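Local coordinates for protein TBC1 domain family member 22A (Homo sapiens, PDB 2QFZ) that probably acts, through this TBC domain, as a GTPase-activating protein that speeds GTP hydrolysis by small GTPases of the Rab family, at residues 53-56 against 57-61; 109-112 against 113-116; 190-193 against 194-198; 239-242 against 243-246; 305-308 against 309-313. One frame throughout, in Å; residues are numbered along the deposited sequence.

Contact 1 (53-56 against 57-61)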
loop_
_atom_site.group_PDB
_atom_site.type_symbol
_atom_site.label_atom_id
_atom_site.label_comp_id
_atom_site.label_asym_id
_atom_site.label_seq_id
_atom_site.Cartn_x
_atom_site.Cartn_y
_atom_site.Cartn_z
ATOM N N LYS A 53 0.776 -11.218 12.913
ATOM C CA LYS A 53 -0.507 -10.516 12.912
ATOM C C LYS A 53 -0.898 -9.816 14.236
ATOM O O LYS A 53 -1.348 -8.662 14.202
ATOM C CB LYS A 53 -1.596 -11.463 12.425
ATOM C CG LYS A 53 -2.997 -10.933 12.544
ATOM C CD LYS A 53 -4.013 -11.902 11.933
ATOM C CE LYS A 53 -3.990 -11.875 10.395
ATOM N NZ LYS A 53 -5.390 -11.900 9.822
ATOM N N PRO A 54 -0.729 -10.492 15.394
ATOM C CA PRO A 54 -1.006 -9.884 16.716
ATOM C C PRO A 54 -0.320 -8.534 17.017
ATOM O O PRO A 54 -0.881 -7.677 17.714
ATOM C CB PRO A 54 -0.509 -10.969 17.707
ATOM C CG PRO A 54 -0.714 -12.243 16.946
ATOM C CD PRO A 54 -0.300 -11.897 15.542
ATOM N N VAL A 55 0.874 -8.334 16.499
ATOM C CA VAL A 55 1.587 -7.084 16.720
ATOM C C VAL A 55 1.647 -6.176 15.481
ATOM O O VAL A 55 2.307 -5.123 15.510
ATOM C CB VAL A 55 3.001 -7.378 17.288
ATOM C CG1 VAL A 55 2.873 -7.965 18.674
ATOM C CG2 VAL A 55 3.802 -8.319 16.366
ATOM N N ARG A 56 0.939 -6.542 14.396
ATOM C CA ARG A 56 1.050 -5.770 13.165
ATOM C C ARG A 56 0.469 -4.358 13.298
ATOM O O ARG A 56 1.132 -3.417 12.943
ATOM C CB ARG A 56 0.508 -6.523 11.917
ATOM C CG ARG A 56 0.685 -5.785 10.640
ATOM C CD ARG A 56 0.054 -6.532 9.448
ATOM N NE ARG A 56 0.963 -7.488 8.819
ATOM C CZ ARG A 56 0.684 -8.758 8.532
ATOM N NH1 ARG A 56 -0.472 -9.295 8.859
ATOM N NH2 ARG A 56 1.601 -9.506 7.934
ATOM N N PRO A 57 -0.750 -4.202 13.853
ATOM C CA PRO A 57 -1.263 -2.854 14.013
ATOM C C PRO A 57 -0.326 -1.878 14.744
ATOM O O PRO A 57 -0.091 -0.781 14.239
ATOM C CB PRO A 57 -2.576 -3.073 14.804
ATOM C CG PRO A 57 -2.980 -4.490 14.361
ATOM C CD PRO A 57 -1.688 -5.204 14.386
ATOM N N MET A 58 0.177 -2.227 15.925
ATOM C CA MET A 58 1.088 -1.282 16.628
ATOM C C MET A 58 2.454 -1.135 15.912
ATOM O O MET A 58 3.064 -0.060 15.941
ATOM C CB MET A 58 1.298 -1.741 18.071
ATOM C CG MET A 58 2.206 -0.849 18.946
ATOM S SD MET A 58 1.810 0.929 19.020
ATOM C CE MET A 58 0.152 0.887 19.749
ATOM N N THR A 59 2.981 -2.233 15.346
ATOM C CA THR A 59 4.226 -2.146 14.567
ATOM C C THR A 59 4.095 -1.148 13.391
ATOM O O THR A 59 4.909 -0.240 13.264
ATOM C CB THR A 59 4.721 -3.525 14.106
ATOM O OG1 THR A 59 4.887 -4.383 15.234
ATOM C CG2 THR A 59 6.079 -3.432 13.375
ATOM N N TRP A 60 3.061 -1.290 12.560
ATOM C CA TRP A 60 2.811 -0.311 11.490
ATOM C C TRP A 60 2.706 1.131 11.987
ATOM O O TRP A 60 3.263 2.084 11.379
ATOM C CB TRP A 60 1.538 -0.679 10.714
ATOM C CG TRP A 60 1.695 -1.763 9.710
ATOM C CD1 TRP A 60 2.634 -2.728 9.692
ATOM C CD2 TRP A 60 0.845 -2.009 8.571
ATOM N NE1 TRP A 60 2.475 -3.537 8.595
ATOM C CE2 TRP A 60 1.381 -3.124 7.889
ATOM C CE3 TRP A 60 -0.243 -1.338 8.012
ATOM C CZ2 TRP A 60 0.835 -3.611 6.700
ATOM C CZ3 TRP A 60 -0.800 -1.829 6.829
ATOM C CH2 TRP A 60 -0.265 -2.962 6.195
ATOM N N LYS A 61 1.990 1.315 13.081
ATOM C CA LYS A 61 1.916 2.634 13.705
ATOM C C LYS A 61 3.255 3.196 14.140
ATOM O O LYS A 61 3.497 4.396 13.976
ATOM C CB LYS A 61 0.931 2.652 14.858
ATOM C CG LYS A 61 -0.495 2.511 14.388
ATOM C CD LYS A 61 -1.490 2.465 15.566
ATOM C CE LYS A 61 -2.721 1.698 15.154
ATOM N NZ LYS A 61 -3.792 1.868 16.166
HETATM O O HOH W 1 -0.906 -4.477 17.674
#

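Contact 2 (109-112 against 113-116)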
loop_
_atom_site.group_PDB
_atom_site.type_symbol
_atom_site.label_atom_id
_atom_site.label_comp_id
_atom_site.label_asym_id
_atom_site.label_seq_id
_atom_site.Cartn_x
_atom_site.Cartn_y
_atom_site.Cartn_z
ATOM N N HIS A 109 -17.799 8.902 -4.741
ATOM C CA HIS A 109 -19.051 8.101 -4.639
ATOM C C HIS A 109 -19.187 7.069 -5.749
ATOM O O HIS A 109 -19.837 6.042 -5.572
ATOM C CB HIS A 109 -20.287 9.028 -4.662
ATOM C CG HIS A 109 -21.519 8.443 -4.020
ATOM N ND1 HIS A 109 -21.765 7.086 -3.954
ATOM C CD2 HIS A 109 -22.583 9.044 -3.431
ATOM C CE1 HIS A 109 -22.921 6.876 -3.346
ATOM N NE2 HIS A 109 -23.436 8.047 -3.014
ATOM N N ILE A 110 -18.578 7.333 -6.901
ATOM C CA ILE A 110 -18.607 6.396 -8.026
ATOM C C ILE A 110 -17.589 5.267 -7.882
ATOM O O ILE A 110 -17.878 4.107 -8.194
ATOM C CB ILE A 110 -18.361 7.140 -9.345
ATOM C CG1 ILE A 110 -19.598 7.990 -9.685
ATOM C CG2 ILE A 110 -18.041 6.154 -10.491
ATOM C CD1 ILE A 110 -19.289 9.187 -10.582
ATOM N N ASP A 111 -16.397 5.614 -7.422
ATOM C CA ASP A 111 -15.297 4.659 -7.277
ATOM C C ASP A 111 -15.438 3.749 -6.073
ATOM O O ASP A 111 -15.266 2.546 -6.214
ATOM C CB ASP A 111 -13.957 5.390 -7.167
ATOM C CG ASP A 111 -13.549 6.087 -8.476
ATOM O OD1 ASP A 111 -14.200 5.853 -9.530
ATOM O OD2 ASP A 111 -12.586 6.875 -8.422
ATOM N N ILE A 112 -15.736 4.317 -4.897
ATOM C CA ILE A 112 -15.729 3.514 -3.668
ATOM C C ILE A 112 -16.650 2.322 -3.789
ATOM O O ILE A 112 -16.182 1.197 -3.637
ATOM C CB ILE A 112 -15.990 4.337 -2.336
ATOM C CG1 ILE A 112 -14.856 5.322 -2.074
ATOM C CG2 ILE A 112 -16.189 3.402 -1.128
ATOM C CD1 ILE A 112 -13.582 5.044 -2.803
ATOM N N PRO A 113 -17.960 2.547 -4.077
ATOM C CA PRO A 113 -18.921 1.435 -4.227
ATOM C C PRO A 113 -18.531 0.244 -5.097
ATOM O O PRO A 113 -19.024 -0.849 -4.848
ATOM C CB PRO A 113 -20.152 2.131 -4.784
ATOM C CG PRO A 113 -20.124 3.454 -4.085
ATOM C CD PRO A 113 -18.658 3.840 -4.190
ATOM N N ARG A 114 -17.651 0.429 -6.071
ATOM C CA ARG A 114 -17.279 -0.652 -6.994
ATOM C C ARG A 114 -15.826 -1.110 -6.835
ATOM O O ARG A 114 -15.293 -1.793 -7.726
ATOM C CB ARG A 114 -17.471 -0.233 -8.472
ATOM C CG ARG A 114 -18.459 0.922 -8.791
ATOM C CD ARG A 114 -18.038 1.668 -10.092
ATOM N NE ARG A 114 -16.607 1.984 -10.066
ATOM C CZ ARG A 114 -15.937 2.642 -11.015
ATOM N NH1 ARG A 114 -14.613 2.831 -10.853
ATOM N NH2 ARG A 114 -16.561 3.122 -12.104
ATOM N N MET A 115 -15.168 -0.739 -5.736
ATOM C CA MET A 115 -13.770 -1.142 -5.539
ATOM C C MET A 115 -13.694 -2.512 -4.834
ATOM O O MET A 115 -14.698 -3.048 -4.370
ATOM C CB MET A 115 -12.969 -0.046 -4.796
ATOM C CG MET A 115 -13.131 -0.023 -3.305
ATOM S SD MET A 115 -12.431 1.459 -2.547
ATOM C CE MET A 115 -10.802 0.850 -2.085
ATOM N N SER A 116 -12.489 -3.069 -4.787
ATOM C CA SER A 116 -12.239 -4.381 -4.210
ATOM C C SER A 116 -11.603 -4.214 -2.819
ATOM O O SER A 116 -10.946 -3.199 -2.566
ATOM C CB SER A 116 -11.335 -5.186 -5.169
ATOM O OG SER A 116 -10.472 -6.073 -4.474
#

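Contact 3 (190-193 against 194-198)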
loop_
_atom_site.group_PDB
_atom_site.type_symbol
_atom_site.label_atom_id
_atom_site.label_comp_id
_atom_site.label_asym_id
_atom_site.label_seq_id
_atom_site.Cartn_x
_atom_site.Cartn_y
_atom_site.Cartn_z
ATOM N N ASP A 190 -6.893 6.591 12.814
ATOM C CA ASP A 190 -5.616 5.863 12.650
ATOM C C ASP A 190 -5.337 5.595 11.157
ATOM O O ASP A 190 -4.240 5.840 10.641
ATOM C CB ASP A 190 -5.668 4.534 13.447
ATOM C CG ASP A 190 -5.750 4.745 14.994
ATOM O OD1 ASP A 190 -5.752 5.939 15.498
ATOM O OD2 ASP A 190 -5.764 3.701 15.715
ATOM N N THR A 191 -6.368 5.152 10.461
ATOM C CA THR A 191 -6.283 4.853 9.024
ATOM C C THR A 191 -5.942 6.111 8.219
ATOM O O THR A 191 -5.027 6.086 7.341
ATOM C CB THR A 191 -7.556 4.200 8.538
ATOM O OG1 THR A 191 -7.741 2.989 9.254
ATOM C CG2 THR A 191 -7.511 3.880 7.018
ATOM N N TYR A 192 -6.605 7.221 8.540
ATOM C CA TYR A 192 -6.300 8.523 7.868
ATOM C C TYR A 192 -4.844 8.937 8.084
ATOM O O TYR A 192 -4.170 9.325 7.129
ATOM C CB TYR A 192 -7.268 9.648 8.309
ATOM C CG TYR A 192 -6.952 11.029 7.749
ATOM C CD1 TYR A 192 -7.503 11.471 6.534
ATOM C CD2 TYR A 192 -6.089 11.885 8.416
ATOM C CE1 TYR A 192 -7.200 12.700 6.030
ATOM C CE2 TYR A 192 -5.778 13.125 7.888
ATOM C CZ TYR A 192 -6.333 13.522 6.705
ATOM O OH TYR A 192 -6.023 14.769 6.213
ATOM N N TRP A 193 -4.365 8.917 9.330
ATOM C CA TRP A 193 -3.019 9.436 9.587
ATOM C C TRP A 193 -1.928 8.574 8.972
ATOM O O TRP A 193 -0.945 9.089 8.462
ATOM C CB TRP A 193 -2.770 9.653 11.090
ATOM C CG TRP A 193 -3.563 10.792 11.674
ATOM C CD1 TRP A 193 -4.545 10.698 12.613
ATOM C CD2 TRP A 193 -3.465 12.191 11.339
ATOM N NE1 TRP A 193 -5.029 11.921 12.915
ATOM C CE2 TRP A 193 -4.403 12.864 12.133
ATOM C CE3 TRP A 193 -2.668 12.932 10.452
ATOM C CZ2 TRP A 193 -4.585 14.270 12.074
ATOM C CZ3 TRP A 193 -2.838 14.338 10.396
ATOM C CH2 TRP A 193 -3.788 14.981 11.204
ATOM N N CYS A 194 -2.106 7.269 9.013
ATOM C CA CYS A 194 -1.122 6.329 8.467
ATOM C C CYS A 194 -1.100 6.344 6.945
ATOM O O CYS A 194 -0.023 6.398 6.360
ATOM C CB CYS A 194 -1.344 4.931 9.054
ATOM S SG CYS A 194 -0.776 4.842 10.798
ATOM N N MET A 195 -2.272 6.373 6.321
ATOM C CA MET A 195 -2.390 6.654 4.883
ATOM C C MET A 195 -1.761 7.990 4.491
ATOM O O MET A 195 -1.009 8.045 3.527
ATOM C CB MET A 195 -3.846 6.601 4.423
ATOM C CG MET A 195 -4.050 6.493 2.925
ATOM S SD MET A 195 -5.689 7.043 2.335
ATOM C CE MET A 195 -5.653 8.811 2.829
ATOM N N SER A 196 -2.022 9.053 5.255
ATOM C CA SER A 196 -1.377 10.343 5.007
ATOM C C SER A 196 0.141 10.281 5.004
ATOM O O SER A 196 0.779 10.905 4.182
ATOM C CB SER A 196 -1.844 11.429 5.996
ATOM O OG SER A 196 -3.199 11.721 5.773
ATOM N N LYS A 197 0.699 9.516 5.916
ATOM C CA LYS A 197 2.124 9.335 6.042
ATOM C C LYS A 197 2.721 8.588 4.812
ATOM O O LYS A 197 3.730 9.004 4.231
ATOM C CB LYS A 197 2.393 8.573 7.353
ATOM C CG LYS A 197 3.541 9.064 8.145
ATOM C CD LYS A 197 3.112 10.130 9.142
ATOM C CE LYS A 197 4.321 10.771 9.845
ATOM N NZ LYS A 197 3.976 12.108 10.483
ATOM N N LEU A 198 2.103 7.474 4.443
ATOM C CA LEU A 198 2.394 6.810 3.171
ATOM C C LEU A 198 2.385 7.812 1.993
ATOM O O LEU A 198 3.320 7.872 1.228
ATOM C CB LEU A 198 1.372 5.715 2.932
ATOM C CG LEU A 198 1.582 4.756 1.738
ATOM C CD1 LEU A 198 0.566 3.583 1.785
ATOM C CD2 LEU A 198 1.423 5.466 0.391
#

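Contact 4 (239-242 against 243-246)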
loop_
_atom_site.group_PDB
_atom_site.type_symbol
_atom_site.label_atom_id
_atom_site.label_comp_id
_atom_site.label_asym_id
_atom_site.label_seq_id
_atom_site.Cartn_x
_atom_site.Cartn_y
_atom_site.Cartn_z
ATOM N N GLU A 239 5.359 -4.230 -29.375
ATOM C CA GLU A 239 4.707 -2.934 -29.231
ATOM C C GLU A 239 4.003 -2.756 -27.892
ATOM O O GLU A 239 3.009 -2.065 -27.831
ATOM C CB GLU A 239 3.682 -2.710 -30.373
ATOM C CG GLU A 239 4.250 -2.881 -31.801
ATOM C CD GLU A 239 5.013 -1.667 -32.290
ATOM O OE1 GLU A 239 5.145 -0.692 -31.514
ATOM O OE2 GLU A 239 5.475 -1.679 -33.454
ATOM N N VAL A 240 4.488 -3.375 -26.823
ATOM C CA VAL A 240 3.948 -3.056 -25.496
ATOM C C VAL A 240 4.865 -2.043 -24.830
ATOM O O VAL A 240 6.064 -2.305 -24.685
ATOM C CB VAL A 240 3.766 -4.319 -24.578
ATOM C CG1 VAL A 240 3.172 -3.886 -23.212
ATOM C CG2 VAL A 240 2.865 -5.365 -25.262
ATOM N N ARG A 241 4.294 -0.888 -24.452
ATOM C CA ARG A 241 4.997 0.172 -23.730
ATOM C C ARG A 241 4.850 -0.051 -22.229
ATOM O O ARG A 241 3.793 -0.450 -21.776
ATOM C CB ARG A 241 4.396 1.549 -24.056
ATOM C CG ARG A 241 4.614 2.008 -25.485
ATOM C CD ARG A 241 4.087 3.387 -25.691
ATOM N NE ARG A 241 2.616 3.410 -25.795
ATOM C CZ ARG A 241 1.804 4.029 -24.960
ATOM N NH1 ARG A 241 2.269 4.694 -23.898
ATOM N NH2 ARG A 241 0.514 3.977 -25.180
ATOM N N TYR A 242 5.875 0.246 -21.433
ATOM C CA TYR A 242 5.728 -0.007 -19.991
ATOM C C TYR A 242 4.523 0.721 -19.377
ATOM O O TYR A 242 3.870 0.188 -18.514
ATOM C CB TYR A 242 7.011 0.299 -19.214
ATOM C CG TYR A 242 8.139 -0.670 -19.454
ATOM C CD1 TYR A 242 8.862 -0.650 -20.654
ATOM C CD2 TYR A 242 8.543 -1.544 -18.454
ATOM C CE1 TYR A 242 9.917 -1.509 -20.858
ATOM C CE2 TYR A 242 9.608 -2.414 -18.641
ATOM C CZ TYR A 242 10.292 -2.395 -19.841
ATOM O OH TYR A 242 11.349 -3.257 -20.031
ATOM N N LEU A 243 4.195 1.902 -19.879
ATOM C CA LEU A 243 3.133 2.726 -19.310
ATOM C C LEU A 243 1.781 2.087 -19.419
ATOM O O LEU A 243 0.907 2.331 -18.561
ATOM C CB LEU A 243 3.096 4.087 -19.995
ATOM C CG LEU A 243 2.359 5.254 -19.345
ATOM C CD1 LEU A 243 2.959 5.621 -17.993
ATOM C CD2 LEU A 243 2.445 6.450 -20.303
ATOM N N GLN A 244 1.594 1.221 -20.425
ATOM C CA GLN A 244 0.296 0.570 -20.629
ATOM C C GLN A 244 -0.096 -0.414 -19.540
ATOM O O GLN A 244 -1.274 -0.680 -19.355
ATOM C CB GLN A 244 0.236 -0.113 -21.996
ATOM C CG GLN A 244 0.422 0.864 -23.166
ATOM C CD GLN A 244 0.415 0.171 -24.521
ATOM O OE1 GLN A 244 1.410 -0.411 -24.927
ATOM N NE2 GLN A 244 -0.711 0.254 -25.230
ATOM N N PHE A 245 0.882 -0.985 -18.846
ATOM C CA PHE A 245 0.605 -1.935 -17.757
ATOM C C PHE A 245 1.131 -1.443 -16.418
ATOM O O PHE A 245 0.489 -1.641 -15.404
ATOM C CB PHE A 245 1.107 -3.381 -18.086
ATOM C CG PHE A 245 2.610 -3.505 -18.215
ATOM C CD1 PHE A 245 3.415 -3.712 -17.115
ATOM C CD2 PHE A 245 3.208 -3.389 -19.433
ATOM C CE1 PHE A 245 4.794 -3.796 -17.251
ATOM C CE2 PHE A 245 4.576 -3.469 -19.571
ATOM C CZ PHE A 245 5.369 -3.675 -18.488
ATOM N N ALA A 246 2.265 -0.768 -16.414
ATOM C CA ALA A 246 2.915 -0.326 -15.174
ATOM C C ALA A 246 2.389 1.003 -14.563
ATOM O O ALA A 246 2.727 1.315 -13.460
ATOM C CB ALA A 246 4.403 -0.243 -15.394
#

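Contact 5 (305-308 against 309-313)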
loop_
_atom_site.group_PDB
_atom_site.type_symbol
_atom_site.label_atom_id
_atom_site.label_comp_id
_atom_site.label_asym_id
_atom_site.label_seq_id
_atom_site.Cartn_x
_atom_site.Cartn_y
_atom_site.Cartn_z
ATOM N N LEU A 305 -0.558 -10.333 -24.880
ATOM C CA LEU A 305 0.612 -9.942 -24.085
ATOM C C LEU A 305 0.277 -8.824 -23.079
ATOM O O LEU A 305 0.538 -8.946 -21.879
ATOM C CB LEU A 305 1.764 -9.476 -24.976
ATOM C CG LEU A 305 3.048 -9.077 -24.236
ATOM C CD1 LEU A 305 3.502 -10.141 -23.241
ATOM C CD2 LEU A 305 4.209 -8.702 -25.234
ATOM N N LEU A 306 -0.293 -7.746 -23.586
ATOM C CA LEU A 306 -0.809 -6.685 -22.728
ATOM C C LEU A 306 -1.887 -7.205 -21.717
ATOM O O LEU A 306 -1.797 -6.903 -20.552
ATOM C CB LEU A 306 -1.313 -5.495 -23.584
ATOM C CG LEU A 306 -1.817 -4.261 -22.830
ATOM C CD1 LEU A 306 -0.812 -3.853 -21.718
ATOM C CD2 LEU A 306 -2.081 -3.138 -23.745
ATOM N N LEU A 307 -2.848 -8.019 -22.155
ATOM C CA LEU A 307 -3.857 -8.613 -21.242
ATOM C C LEU A 307 -3.273 -9.384 -20.092
ATOM O O LEU A 307 -3.760 -9.250 -18.990
ATOM C CB LEU A 307 -4.852 -9.528 -21.957
ATOM C CG LEU A 307 -5.877 -8.755 -22.799
ATOM C CD1 LEU A 307 -6.328 -9.647 -23.967
ATOM C CD2 LEU A 307 -7.083 -8.245 -21.973
ATOM N N PHE A 308 -2.247 -10.187 -20.379
ATOM C CA PHE A 308 -1.508 -10.990 -19.403
ATOM C C PHE A 308 -0.793 -10.089 -18.363
ATOM O O PHE A 308 -0.904 -10.311 -17.172
ATOM C CB PHE A 308 -0.469 -11.875 -20.143
ATOM C CG PHE A 308 0.357 -12.729 -19.237
ATOM C CD1 PHE A 308 -0.206 -13.829 -18.586
ATOM C CD2 PHE A 308 1.712 -12.458 -19.033
ATOM C CE1 PHE A 308 0.558 -14.623 -17.738
ATOM C CE2 PHE A 308 2.476 -13.251 -18.171
ATOM C CZ PHE A 308 1.878 -14.359 -17.537
ATOM N N LEU A 309 -0.069 -9.076 -18.839
ATOM C CA LEU A 309 0.702 -8.178 -17.965
ATOM C C LEU A 309 -0.231 -7.376 -17.036
ATOM O O LEU A 309 0.168 -6.973 -15.932
ATOM C CB LEU A 309 1.545 -7.222 -18.796
ATOM C CG LEU A 309 2.793 -7.786 -19.495
ATOM C CD1 LEU A 309 3.391 -6.813 -20.534
ATOM C CD2 LEU A 309 3.837 -8.133 -18.464
ATOM N N GLN A 310 -1.451 -7.141 -17.519
ATOM C CA GLN A 310 -2.484 -6.429 -16.786
ATOM C C GLN A 310 -3.292 -7.361 -15.918
ATOM O O GLN A 310 -4.117 -6.899 -15.167
ATOM C CB GLN A 310 -3.425 -5.718 -17.760
ATOM C CG GLN A 310 -2.872 -4.512 -18.405
ATOM C CD GLN A 310 -3.821 -3.877 -19.421
ATOM O OE1 GLN A 310 -4.709 -4.537 -19.965
ATOM N NE2 GLN A 310 -3.611 -2.591 -19.700
ATOM N N ASN A 311 -3.082 -8.677 -16.046
ATOM C CA ASN A 311 -3.892 -9.680 -15.335
ATOM C C ASN A 311 -3.043 -10.858 -14.916
ATOM O O ASN A 311 -3.363 -11.998 -15.217
ATOM C CB ASN A 311 -5.032 -10.185 -16.216
ATOM C CG ASN A 311 -6.034 -9.097 -16.575
ATOM O OD1 ASN A 311 -6.981 -8.838 -15.822
ATOM N ND2 ASN A 311 -5.868 -8.495 -17.751
ATOM N N LEU A 312 -1.948 -10.590 -14.213
ATOM C CA LEU A 312 -0.996 -11.638 -13.888
ATOM C C LEU A 312 -1.658 -12.667 -12.947
ATOM O O LEU A 312 -2.482 -12.287 -12.109
ATOM C CB LEU A 312 0.294 -11.054 -13.311
ATOM C CG LEU A 312 1.174 -10.332 -14.373
ATOM C CD1 LEU A 312 2.284 -9.574 -13.702
ATOM C CD2 LEU A 312 1.761 -11.274 -15.412
ATOM N N PRO A 313 -1.352 -13.968 -13.128
ATOM C CA PRO A 313 -2.066 -15.004 -12.362
ATOM C C PRO A 313 -1.562 -15.134 -10.902
ATOM O O PRO A 313 -0.648 -15.893 -10.608
ATOM C CB PRO A 313 -1.801 -16.295 -13.185
ATOM C CG PRO A 313 -0.963 -15.875 -14.361
ATOM C CD PRO A 313 -0.351 -14.573 -14.022
#

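Contact 1 (53-56 against 57-61)
Val-55 O is gripped twice by Thr-59, through the backbone N and, at 2.7 Å, through OG1, whose hydroxyl comes from above the carbonyl plane. Thr-59 reaches it because OG1 stands beside its own backbone N (chi1 -56°), facing back down the helix; the beta-branched residue thus doubles a normal helical bond. Val-55 is the N-cap of helix 56-63 in the all-helical TBC domain. Pro-57 suits the first turn, where an amide hydrogen is not needed, and one water links Pro-54 O with Met-58 N, 3.0 Å from it. One turn on, Arg-56 and Trp-60 run side by side: Arg-56 CG lies over a face of the indole, 3.8 Å from the five-membered-ring centroid, a CH-pi contact. Replacing Trp-60 with an alanine would probably leave the Arg-56 methylenes without their aromatic cover and open a gap toward Trp-267. Both polar ends converge on Asp-268 OD1, which takes a salt bridge from Arg-56 NE and a hydrogen bond from Trp-60 NE1.

Contact 2 (109-112 against 113-116)
Ile-110 and Arg-114 lie side by side where helix 102-111 gives way to a turn, the arginine chain folded back over the helix end. Its first torsion is nearly eclipsed (chi1 -22°) and the chain bends again at chi3, which brings CD to 3.1 Å from Ile-110 O and sets that carbonyl over one face of the guanidinium. NH2 meets the Ile-110 methyl CG2 at 3.7 Å. Asp-111 OD1 stands 3.3 Å from Arg-114 NH1 but well out of the guanidinium plane, so this salt bridge is one of charge alone; the other oxygen, OD2, is hydrogen-bonded to Tyr-146 OH. On the buried side Ile-112 is also strained, its chi2 (-19°) almost eclipsed, and its CB is pressed to 3.3 Å from Pro-113 CD. Met-115 answers with CG set between its backbone N and carbonyl carbon (chi1 81°), running alongside Ile-112 until SD meets CD1 at 3.8 Å. The sequence fits the IxxDxxR signature of TBC domains, whose arginine serves in relatives as the catalytic finger, consistent with a like role for Arg-114. Ile-112 packs on helix 124-140, Met-115 on helix 150-162, while Asp-111 and Arg-114 touch the intervening loop at Gln-148.

Contact 3 (190-193 against 194-198)
Tyr-192 leans its ring over Ser-196, one turn further along helix 181-200. From CB the chain leaves with CG opposite the backbone N (chi1 175°), so the ring stands beside the carbonyl end of the residue and Ser-196 OG sits over one face, displaced toward the rim. CD2 is 3.9 Å from OG and also stands over the centre of the Trp-193 indole; CE2 makes the closest approach to OG, 3.6 Å, and CZ follows at 3.7 Å. CE1 passes it more loosely, and OH, at the tip, is 4.2 Å away. The hydroxyl of Ser-196 is occupied instead by Tyr-192 O, to which OG donates at 2.9 Å, while the backbone N of the same serine reaches that oxygen from the opposite face of the carbonyl plane. This is the familiar way in which a serine inside a buried alpha-helix spends its hydroxyl on the preceding turn, and serine is small enough to fit under the ring. With a leucine in place of Tyr-192, the serine would probably lose its aromatic cover and Trp-193 the edge that braces its face. The tyrosine ring also meets Tyr-85 and Phe-88 of helix 74-91 and Ile-136 of helix 124-140, whereas Trp-193 NE1 donates to Lys-81 O.

Contact 4 (239-242 against 243-246)
Val-240 and Arg-241 run extended, just after Glu-239 closes helix 229-237 in a Schellman motif with its positive phi, and the chain then winds into helix 242-251, Tyr-242 O accepting the amides of Phe-245 and Ala-246. The turn is tied by Gln-244, whose OE1 takes the amide of Arg-241 at 3.0 Å, in the carbonyl plane on a lone pair and nearly straight (174°). Gln-244 N returns a bond to Arg-241 O, so the two residues hold each other at both ends. The Arg-241 guanidinium then stacks on the glutamine amide, planes 17° apart, with NH2 3.7 Å from Gln-244 CG. On the other side Phe-245 carries CG between its backbone N and carbonyl carbon, which draws the ring back over the turn, its face above Tyr-242 O. Val-240 CG1 meets the ring edge at CD2, 3.8 Å away, and Tyr-242 CD2 touches CZ at 3.8 Å; the two aromatic rings lie obliquely. Tyr-242 OH is bonded to His-232 ND1, tying Tyr-242 to helix 229-237. A glutamine suits its place because it is long enough to reach the amide ahead of the helix and flat enough to receive the guanidinium; bonded and covered at once, its amide is probably held in one rotation.

Contact 5 (305-308 against 309-313)
Phe-308 holds CG opposite its backbone N (chi1 179°), which carries the ring down toward the chain's exit from helix 302-309, while Leu-312 turns CG beside its own N (chi1 -72°) and brings CD2 back over that ring. The result is a CH-pi contact with CD2 3.8 Å from the Phe-308 centroid; Pro-313 CD touches the same ring obliquely, 3.8 Å from CE1. Asn-311 does the polar work: ND2 reaches Leu-307 O at 2.6 Å, on a lone pair and in the plane of the amide itself. Its backbone N bonds to Phe-308 O at 2.9 Å as the helix unwinds. One turn on from Leu-306, the extended Gln-310 chain passes obliquely over it, NE2 lying 3.7 Å from CD1 before giving its hydrogen to Gln-244 O of helix 242-251. Leu-309 turns inward to Leu-289 and Ile-296. Asparagine suits this place because carbonyls of the last turn lack the amides of a further one, and a short amide side chain can supply a donor; the leucine and proline that follow can then lie against the phenylalanine, and polar and apolar ties together probably help to set the direction in which the chain leaves.

The five contacts come in series along an all-helical chain. Contacts 1 and 3 have centres 14 Å apart and meet where Lys-61 NZ forms a salt bridge with Asp-190 OD2. Contacts 4 and 5, with centres 11 Å apart, lie across the chain's centre from contacts 1 and 3 and join helices 242-251 and 302-309 through Phe-245 on Leu-309 and Val-240 on Leu-305. Contact 2, which carries the probable catalytic signature, touches neither pair; its centre is 20 Å from that of contact 3 and 23 Å from that of contact 5. Contacts 1, 2 and 3 nevertheless all pack against helix 150-162.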